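VP4 protein (PDB 3P06) probably cuts the birnavirus polyprotein into its final products as a serine protease, captured here as an acyl-enzyme formed with its own C-terminal end. Local coordinates at residues P13-G24 and V139-K147; F100-C108 and V123-L132. One frame throughout, in Å; residues are numbered along the deposited sequence.

Contact 1. Residues P13-G24 and V139-K147; sequences PVLMDSGRRISG and VQKQLLVAK. With SO4 (sulfate ion), chain B.
L15 and P13 project from one face of strand 9-18 onto helix 138-149; segment 139-147 of the helix runs almost perpendicular to strand segment 13-18, at 97°. P13 is a rigid bump: its CG lies 3.7 Å from K141 CB, and its CB rests against the branch point of V145, so the ring fills the hollow between these two side chains one helical turn apart. L15 fills the next hollow, among Q140, K141 and L144. Its CG sits on K141 CG, CD1 reaches over to Q140 CB, and CD2 packs 3.8 Å from L144 CD1, the two leucines crossing at about a right angle. From the neighbouring strand of the hairpin, I22 adds CG2 to that same L144 methyl at 3.7 Å. G24 lets the helix come close: V145 CG2 stands 3.6 Å from G24 CA, and a CB on that glycine would run into both L144 O and this methyl. The branched valine suits the spot, since with CG1 anti to the backbone N (chi1 -177°) its CG2 is turned into the hairpin while CG1 lies along P13 CB. Water 2 bridges the two backbones here, accepting from G24 N and donating to L144 O. K141 is different in kind. Its chain runs on extended beyond CG past P13 until NZ donates to sulfate O4 at 2.6 Å. Water 1 accepts from NZ and may donate to P13 O. The predicted active-site lysine, probably the general base as in other Ser-Lys proteases, is thus gripped along its methylenes by P13 and L15, leaving the amine as the polar tip, delivered to the active site.

Contact 2. Residues F100-C108 and V123-L132; sequences FNSWEAAAC and VTGAVESGNL. With SO4 (sulfate ion), chain B.
S102 and G125 meet through their backbones: G125 N donates to S102 O at 3.0 Å in an almost straight bond (178°), and G125 O in turn receives A105 N at 2.9 Å. These two bonds lace the loop 123-126 to the turn N101-E104 and the first turn of helix 104-111. Glycine belongs at 125 because its backbone angles would jam any CB against the preceding carbonyl. S102 O has a second donor in water 3, which also donates to V123 O and accepts from A106 N, thereby occupying a helix N-H near the start of the helix. E104 carries the next link. With its chain extended beyond CG, OE1 reaches V127 N at 2.8 Å, met nearly along its C-O axis, while OE2 takes N101 ND2 at 2.7 Å from above the carboxylate plane. N101 uses its other amide atom too, OD1 accepting from N63 N, so both ends of this asparagine are engaged; E66 brings a second carboxylate close to E104, which might favour protonation of one of the pair. Beside these bonds, the small CB of A105 allows close approach and touches V123 CG1 at 3.6 Å, V127 CG2 and L132 CD2, with C108 SG beside V127 CG2. Next to S102, the chi1 of T124 (-170°) turns OG1 toward the sulfate and water 1, which lies 2.6 Å from OG1 and within reach of S102 OG; OG1 is also hydrogen-bonded to K141 NZ. S102 OG is covalently joined to the carbonyl carbon of A194, the acyl-enzyme linkage. The backbone and carboxylate bonds thus fix the turn that presents the predicted nucleophile, while its OG is held as the ester oxygen.

Contact 1 supplies the predicted active-site lysine, probably the base, and contact 2 the predicted nucleophile of a Ser-Lys catalytic dyad, K141 NZ lying 3.6 Å from S102 OG. Their centres are about 18 Å apart, yet they join at this site. T124 ties them, since its OG1 probably hydrogen-bonds K141 NZ at 2.9 Å, and P13 CD packs 3.5 Å from V123 O. Both draw on water 1 and on the sulfate, which is also held by L136 N and L137 N, just ahead of helix 138-149. The 123-132 segment of contact 2 leads through a short connection to this helix, which contact 1 packs against the hairpin.

Contact 1. Residues P13-G24 and V139-K147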
loop_
_atom_site.group_PDB
_atom_site.type_symbol
_atom_site.label_atom_id
_atom_site.label_comp_id
_atom_site.label_asym_id
_atom_site.label_seq_id
_atom_site.Cartn_x
_atom_site.Cartn_y
_atom_site.Cartn_z
ATOM N N PRO A 13 1.864 4.771 -0.941
ATOM C CA PRO A 13 1.384 6.143 -0.733
ATOM C C PRO A 13 -0.059 6.345 -1.211
ATOM O O PRO A 13 -0.488 5.703 -2.163
ATOM C CB PRO A 13 2.380 6.995 -1.573
ATOM C CG PRO A 13 2.717 6.122 -2.719
ATOM C CD PRO A 13 2.769 4.675 -2.111
ATOM N N VAL A 14 -0.808 7.197 -0.515
ATOM C CA VAL A 14 -2.134 7.604 -0.963
ATOM C C VAL A 14 -2.248 9.108 -0.911
ATOM O O VAL A 14 -1.541 9.768 -0.160
ATOM C CB VAL A 14 -3.307 6.969 -0.108
ATOM C CG1 VAL A 14 -3.240 5.489 -0.225
ATOM C CG2 VAL A 14 -3.237 7.467 1.428
ATOM N N LEU A 15 -3.156 9.644 -1.708
ATOM C CA LEU A 15 -3.457 11.070 -1.722
ATOM C C LEU A 15 -4.901 11.313 -1.308
ATOM O O LEU A 15 -5.744 10.487 -1.612
ATOM C CB LEU A 15 -3.247 11.631 -3.127
ATOM C CG LEU A 15 -1.834 11.462 -3.705
ATOM C CD1 LEU A 15 -1.876 12.091 -5.120
ATOM C CD2 LEU A 15 -0.785 12.150 -2.866
HETATM N N MSE A 16 -5.174 12.427 -0.618
HETATM C CA MSE A 16 -6.484 12.757 -0.067
HETATM C C MSE A 16 -6.811 14.168 -0.419
HETATM O O MSE A 16 -5.954 15.058 -0.291
HETATM C CB MSE A 16 -6.549 12.598 1.456
HETATM C CG MSE A 16 -6.561 11.120 1.846
HETATM SE SE MSE A 16 -5.914 10.620 3.647
HETATM C CE MSE A 16 -4.055 11.269 3.449
ATOM N N ASP A 17 -8.053 14.371 -0.852
ATOM C CA ASP A 17 -8.576 15.692 -1.159
ATOM C C ASP A 17 -9.503 16.207 -0.033
ATOM O O ASP A 17 -10.539 15.614 0.252
ATOM C CB ASP A 17 -9.354 15.617 -2.456
ATOM C CG ASP A 17 -9.331 16.891 -3.210
ATOM O OD1 ASP A 17 -9.486 17.996 -2.593
ATOM O OD2 ASP A 17 -9.156 16.794 -4.458
ATOM N N SER A 18 -9.118 17.319 0.591
ATOM C CA SER A 18 -9.976 18.048 1.542
ATOM C C SER A 18 -10.381 19.332 0.867
ATOM O O SER A 18 -10.019 20.436 1.322
ATOM C CB SER A 18 -9.228 18.392 2.833
ATOM O OG SER A 18 -8.521 19.621 2.671
ATOM N N GLY A 19 -11.106 19.187 -0.241
ATOM C CA GLY A 19 -11.507 20.316 -1.087
ATOM C C GLY A 19 -10.574 21.509 -1.279
ATOM O O GLY A 19 -10.686 22.217 -2.302
ATOM N N ARG A 20 -9.670 21.757 -0.321
ATOM C CA ARG A 20 -8.807 22.950 -0.350
ATOM C C ARG A 20 -7.357 22.590 -0.638
ATOM O O ARG A 20 -6.642 23.335 -1.290
ATOM C CB ARG A 20 -8.934 23.739 0.962
ATOM C CG ARG A 20 -8.130 25.083 1.076
ATOM C CD ARG A 20 -7.590 25.186 2.510
ATOM N NE ARG A 20 -7.436 23.806 2.971
ATOM C CZ ARG A 20 -7.653 23.364 4.207
ATOM N NH1 ARG A 20 -8.018 24.209 5.161
ATOM N NH2 ARG A 20 -7.498 22.061 4.473
ATOM N N ARG A 21 -6.935 21.427 -0.174
ATOM C CA ARG A 21 -5.558 21.008 -0.342
ATOM C C ARG A 21 -5.477 19.517 -0.596
ATOM O O ARG A 21 -6.335 18.741 -0.156
ATOM C CB ARG A 21 -4.767 21.344 0.924
ATOM C CG ARG A 21 -3.249 21.566 0.702
ATOM C CD ARG A 21 -2.478 21.705 2.056
ATOM N NE ARG A 21 -3.342 21.964 3.226
ATOM C CZ ARG A 21 -3.715 21.026 4.108
ATOM N NH1 ARG A 21 -3.303 19.767 3.979
ATOM N NH2 ARG A 21 -4.500 21.351 5.127
ATOM N N ILE A 22 -4.442 19.111 -1.310
ATOM C CA ILE A 22 -4.226 17.685 -1.520
ATOM C C ILE A 22 -3.228 17.339 -0.463
ATOM O O ILE A 22 -2.246 18.059 -0.327
ATOM C CB ILE A 22 -3.585 17.299 -2.887
ATOM C CG1 ILE A 22 -4.352 17.837 -4.097
ATOM C CG2 ILE A 22 -3.516 15.745 -2.994
ATOM C CD1 ILE A 22 -5.739 17.227 -4.289
ATOM N N SER A 23 -3.502 16.325 0.332
ATOM C CA SER A 23 -2.491 15.880 1.259
ATOM C C SER A 23 -2.169 14.419 0.981
ATOM O O SER A 23 -2.809 13.777 0.125
ATOM C CB SER A 23 -2.939 16.172 2.694
ATOM O OG SER A 23 -4.105 15.410 2.972
ATOM N N GLY A 24 -1.132 13.924 1.637
ATOM C CA GLY A 24 -0.599 12.613 1.377
ATOM C C GLY A 24 -0.647 11.771 2.651
ATOM O O GLY A 24 -0.649 12.325 3.736
ATOM N N VAL A 139 4.840 11.365 -9.315
ATOM C CA VAL A 139 5.447 12.621 -8.982
ATOM C C VAL A 139 4.745 13.302 -7.775
ATOM O O VAL A 139 5.417 13.652 -6.848
ATOM C CB VAL A 139 5.499 13.539 -10.198
ATOM C CG1 VAL A 139 5.757 14.986 -9.774
ATOM C CG2 VAL A 139 6.630 13.023 -11.084
ATOM N N GLN A 140 3.418 13.381 -7.789
ATOM C CA GLN A 140 2.620 13.870 -6.660
ATOM C C GLN A 140 2.799 13.034 -5.370
ATOM O O GLN A 140 2.793 13.619 -4.275
ATOM C CB GLN A 140 1.139 13.940 -7.004
ATOM C CG GLN A 140 0.831 14.842 -8.148
ATOM C CD GLN A 140 0.487 16.229 -7.681
ATOM O OE1 GLN A 140 1.071 16.753 -6.708
ATOM N NE2 GLN A 140 -0.469 16.862 -8.385
ATOM N N LYS A 141 2.978 11.708 -5.509
ATOM C CA LYS A 141 3.217 10.829 -4.331
ATOM C C LYS A 141 4.620 11.042 -3.784
ATOM O O LYS A 141 4.846 10.986 -2.566
ATOM C CB LYS A 141 2.856 9.355 -4.598
ATOM C CG LYS A 141 1.331 9.240 -4.811
ATOM C CD LYS A 141 0.915 8.038 -5.628
ATOM C CE LYS A 141 -0.594 7.810 -5.385
ATOM N NZ LYS A 141 -0.759 6.579 -6.169
ATOM N N GLN A 142 5.560 11.325 -4.679
ATOM C CA GLN A 142 6.890 11.733 -4.262
ATOM C C GLN A 142 6.787 13.016 -3.444
ATOM O O GLN A 142 7.340 13.101 -2.336
ATOM C CB GLN A 142 7.875 11.946 -5.470
ATOM C CG GLN A 142 8.385 10.627 -6.110
ATOM C CD GLN A 142 9.484 9.930 -5.283
ATOM O OE1 GLN A 142 9.486 9.986 -4.043
ATOM N NE2 GLN A 142 10.363 9.239 -5.957
ATOM N N LEU A 143 6.087 14.010 -3.993
ATOM C CA LEU A 143 6.034 15.334 -3.362
ATOM C C LEU A 143 5.320 15.355 -2.053
ATOM O O LEU A 143 5.706 16.097 -1.147
ATOM C CB LEU A 143 5.283 16.365 -4.277
ATOM C CG LEU A 143 6.069 16.874 -5.436
ATOM C CD1 LEU A 143 5.116 17.573 -6.441
ATOM C CD2 LEU A 143 7.080 17.846 -4.948
ATOM N N LEU A 144 4.230 14.608 -1.949
ATOM C CA LEU A 144 3.356 14.733 -0.790
ATOM C C LEU A 144 3.529 13.618 0.202
ATOM O O LEU A 144 3.019 13.713 1.309
ATOM C CB LEU A 144 1.877 14.753 -1.225
ATOM C CG LEU A 144 1.516 16.025 -2.069
ATOM C CD1 LEU A 144 0.158 15.876 -2.787
ATOM C CD2 LEU A 144 1.634 17.325 -1.257
ATOM N N VAL A 145 4.193 12.529 -0.179
ATOM C CA VAL A 145 4.335 11.458 0.787
ATOM C C VAL A 145 5.767 11.023 0.994
ATOM O O VAL A 145 6.285 11.083 2.136
ATOM C CB VAL A 145 3.487 10.177 0.384
ATOM C CG1 VAL A 145 3.622 9.104 1.473
ATOM C CG2 VAL A 145 2.030 10.544 0.180
ATOM N N ALA A 146 6.407 10.522 -0.069
ATOM C CA ALA A 146 7.669 9.803 0.128
ATOM C C ALA A 146 8.846 10.707 0.449
ATOM O O ALA A 146 9.681 10.396 1.348
ATOM C CB ALA A 146 7.977 8.915 -1.123
ATOM N N LYS A 147 8.980 11.788 -0.318
ATOM C CA LYS A 147 10.066 12.754 -0.025
ATOM C C LYS A 147 9.952 13.411 1.350
ATOM O O LYS A 147 10.910 13.400 2.074
ATOM C CB LYS A 147 10.284 13.834 -1.097
ATOM C CG LYS A 147 10.673 13.325 -2.477
ATOM C CD LYS A 147 12.090 12.874 -2.534
ATOM C CE LYS A 147 12.371 12.457 -3.963
ATOM N NZ LYS A 147 13.689 11.885 -3.967
HETATM S S SO4 B . -0.077 5.707 -9.502
HETATM O O1 SO4 B . 0.429 4.359 -9.458
HETATM O O2 SO4 B . 1.026 6.606 -9.162
HETATM O O3 SO4 B . -0.527 5.947 -10.857
HETATM O O4 SO4 B . -1.218 5.987 -8.666
HETATM O O HOH W 1 -0.306 4.254 -4.241
HETATM O O HOH W 2 1.106 15.648 3.026
#

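Contact 2. Residues F100-C108 and V123-L132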
loop_
_atom_site.group_PDB
_atom_site.type_symbol
_atom_site.label_atom_id
_atom_site.label_comp_id
_atom_site.label_asym_id
_atom_site.label_seq_id
_atom_site.Cartn_x
_atom_site.Cartn_y
_atom_site.Cartn_z
ATOM N N PHE A 100 -9.579 3.083 -5.688
ATOM C CA PHE A 100 -8.742 2.855 -6.879
ATOM C C PHE A 100 -7.782 1.684 -6.688
ATOM O O PHE A 100 -7.959 0.900 -5.764
ATOM C CB PHE A 100 -8.064 4.151 -7.304
ATOM C CG PHE A 100 -8.962 5.399 -7.157
ATOM C CD1 PHE A 100 -10.363 5.301 -7.195
ATOM C CD2 PHE A 100 -8.404 6.644 -6.974
ATOM C CE1 PHE A 100 -11.205 6.468 -7.037
ATOM C CE2 PHE A 100 -9.197 7.800 -6.836
ATOM C CZ PHE A 100 -10.609 7.718 -6.856
ATOM N N ASN A 101 -6.784 1.533 -7.544
ATOM C CA ASN A 101 -6.122 0.255 -7.638
ATOM C C ASN A 101 -4.601 0.376 -7.549
ATOM O O ASN A 101 -3.872 -0.597 -7.777
ATOM C CB ASN A 101 -6.568 -0.478 -8.931
ATOM C CG ASN A 101 -7.931 -1.139 -8.770
ATOM O OD1 ASN A 101 -8.935 -0.443 -8.762
ATOM N ND2 ASN A 101 -7.978 -2.505 -8.594
ATOM N N SER A 102 -4.123 1.566 -7.201
ATOM C CA SER A 102 -2.692 1.785 -7.065
ATOM C C SER A 102 -1.988 1.084 -5.838
ATOM O O SER A 102 -0.770 1.187 -5.682
ATOM C CB SER A 102 -2.463 3.283 -7.026
ATOM O OG SER A 102 -2.891 3.747 -5.716
ATOM N N TRP A 103 -2.752 0.370 -5.003
ATOM C CA TRP A 103 -2.271 -0.449 -3.858
ATOM C C TRP A 103 -1.841 -1.847 -4.363
ATOM O O TRP A 103 -1.225 -2.623 -3.632
ATOM C CB TRP A 103 -3.399 -0.633 -2.811
ATOM C CG TRP A 103 -4.678 -1.152 -3.438
ATOM C CD1 TRP A 103 -5.734 -0.411 -3.910
ATOM C CD2 TRP A 103 -5.007 -2.516 -3.675
ATOM N NE1 TRP A 103 -6.692 -1.234 -4.411
ATOM C CE2 TRP A 103 -6.258 -2.537 -4.306
ATOM C CE3 TRP A 103 -4.338 -3.747 -3.418
ATOM C CZ2 TRP A 103 -6.905 -3.760 -4.692
ATOM C CZ3 TRP A 103 -4.972 -4.970 -3.802
ATOM C CH2 TRP A 103 -6.223 -4.959 -4.473
ATOM N N GLU A 104 -2.158 -2.169 -5.617
ATOM C CA GLU A 104 -1.951 -3.568 -6.090
ATOM C C GLU A 104 -0.497 -3.993 -6.196
ATOM O O GLU A 104 -0.199 -5.152 -5.935
ATOM C CB GLU A 104 -2.619 -3.790 -7.461
ATOM C CG GLU A 104 -4.126 -3.589 -7.399
ATOM C CD GLU A 104 -4.810 -3.847 -8.765
ATOM O OE1 GLU A 104 -4.150 -3.616 -9.826
ATOM O OE2 GLU A 104 -6.016 -4.280 -8.772
ATOM N N ALA A 105 0.391 -3.122 -6.687
ATOM C CA ALA A 105 1.809 -3.479 -6.736
ATOM C C ALA A 105 2.349 -3.788 -5.314
ATOM O O ALA A 105 3.041 -4.778 -5.148
ATOM C CB ALA A 105 2.655 -2.399 -7.418
ATOM N N ALA A 106 1.998 -2.985 -4.301
ATOM C CA ALA A 106 2.414 -3.256 -2.924
ATOM C C ALA A 106 1.855 -4.626 -2.390
ATOM O O ALA A 106 2.566 -5.405 -1.743
ATOM C CB ALA A 106 1.951 -2.096 -1.976
ATOM N N ALA A 107 0.583 -4.877 -2.654
ATOM C CA ALA A 107 -0.094 -6.104 -2.215
ATOM C C ALA A 107 0.553 -7.325 -2.895
ATOM O O ALA A 107 0.736 -8.371 -2.247
ATOM C CB ALA A 107 -1.553 -6.050 -2.569
ATOM N N CYS A 108 0.887 -7.217 -4.180
ATOM C CA CYS A 108 1.624 -8.333 -4.843
ATOM C C CYS A 108 3.020 -8.521 -4.243
ATOM O O CYS A 108 3.504 -9.662 -4.079
ATOM C CB CYS A 108 1.778 -8.085 -6.348
ATOM S SG CYS A 108 0.174 -8.192 -7.193
ATOM N N VAL A 123 5.738 1.531 -2.417
ATOM C CA VAL A 123 5.513 1.058 -3.777
ATOM C C VAL A 123 4.156 1.543 -4.307
ATOM O O VAL A 123 3.183 1.491 -3.587
ATOM C CB VAL A 123 5.615 -0.498 -3.779
ATOM C CG1 VAL A 123 5.148 -1.076 -5.123
ATOM C CG2 VAL A 123 7.099 -0.965 -3.425
ATOM N N THR A 124 4.065 2.018 -5.538
ATOM C CA THR A 124 2.742 2.413 -6.071
ATOM C C THR A 124 2.561 1.828 -7.472
ATOM O O THR A 124 3.515 1.822 -8.279
ATOM C CB THR A 124 2.535 4.020 -6.093
ATOM O OG1 THR A 124 1.165 4.368 -6.394
ATOM C CG2 THR A 124 3.385 4.677 -7.147
ATOM N N GLY A 125 1.324 1.443 -7.793
ATOM C CA GLY A 125 0.944 1.131 -9.158
ATOM C C GLY A 125 -0.116 0.038 -9.210
ATOM O O GLY A 125 -0.245 -0.751 -8.279
ATOM N N ALA A 126 -0.862 0.003 -10.306
ATOM C CA ALA A 126 -1.871 -0.983 -10.554
ATOM C C ALA A 126 -1.163 -2.133 -11.269
ATOM O O ALA A 126 -0.093 -1.940 -11.840
ATOM C CB ALA A 126 -2.977 -0.387 -11.437
ATOM N N VAL A 127 -1.739 -3.323 -11.233
ATOM C CA VAL A 127 -1.084 -4.497 -11.836
ATOM C C VAL A 127 -2.020 -5.094 -12.834
ATOM O O VAL A 127 -3.215 -5.235 -12.561
ATOM C CB VAL A 127 -0.633 -5.568 -10.771
ATOM C CG1 VAL A 127 -0.014 -6.874 -11.435
ATOM C CG2 VAL A 127 0.351 -4.937 -9.746
ATOM N N GLU A 128 -1.494 -5.416 -14.007
ATOM C CA GLU A 128 -2.286 -6.070 -15.092
ATOM C C GLU A 128 -1.384 -7.078 -15.792
ATOM O O GLU A 128 -0.285 -6.697 -16.256
ATOM C CB GLU A 128 -2.811 -5.037 -16.094
ATOM C CG GLU A 128 -1.690 -4.131 -16.658
ATOM C CD GLU A 128 -0.960 -4.754 -17.908
ATOM O OE1 GLU A 128 -1.618 -5.475 -18.724
ATOM O OE2 GLU A 128 0.281 -4.519 -18.077
ATOM N N SER A 129 -1.788 -8.357 -15.798
ATOM C CA SER A 129 -0.984 -9.449 -16.410
ATOM C C SER A 129 0.526 -9.414 -16.071
ATOM O O SER A 129 1.370 -9.358 -16.984
ATOM C CB SER A 129 -1.131 -9.392 -17.920
ATOM O OG SER A 129 -2.470 -9.123 -18.252
ATOM N N GLY A 130 0.858 -9.404 -14.780
ATOM C CA GLY A 130 2.248 -9.453 -14.330
ATOM C C GLY A 130 3.107 -8.227 -14.595
ATOM O O GLY A 130 4.348 -8.259 -14.441
ATOM N N ASN A 131 2.469 -7.142 -15.011
ATOM C CA ASN A 131 3.178 -5.895 -15.212
ATOM C C ASN A 131 2.518 -4.790 -14.404
ATOM O O ASN A 131 1.315 -4.825 -14.159
ATOM C CB ASN A 131 3.151 -5.474 -16.690
ATOM C CG ASN A 131 4.183 -6.189 -17.550
ATOM O OD1 ASN A 131 5.243 -6.634 -17.085
ATOM N ND2 ASN A 131 3.873 -6.285 -18.839
ATOM N N LEU A 132 3.311 -3.797 -14.030
ATOM C CA LEU A 132 2.773 -2.578 -13.489
ATOM C C LEU A 132 2.240 -1.778 -14.651
ATOM O O LEU A 132 2.920 -1.640 -15.658
ATOM C CB LEU A 132 3.866 -1.802 -12.782
ATOM C CG LEU A 132 4.022 -2.167 -11.314
ATOM C CD1 LEU A 132 4.664 -3.534 -11.172
ATOM C CD2 LEU A 132 4.849 -1.100 -10.562
HETATM S S SO4 B . -0.077 5.707 -9.502
HETATM O O1 SO4 B . 0.429 4.359 -9.458
HETATM O O2 SO4 B . 1.026 6.606 -9.162
HETATM O O3 SO4 B . -0.527 5.947 -10.857
HETATM O O4 SO4 B . -1.218 5.987 -8.666
HETATM O O HOH W 3 1.125 -0.344 -4.436
HETATM O O HOH W 1 -0.306 4.254 -4.241
#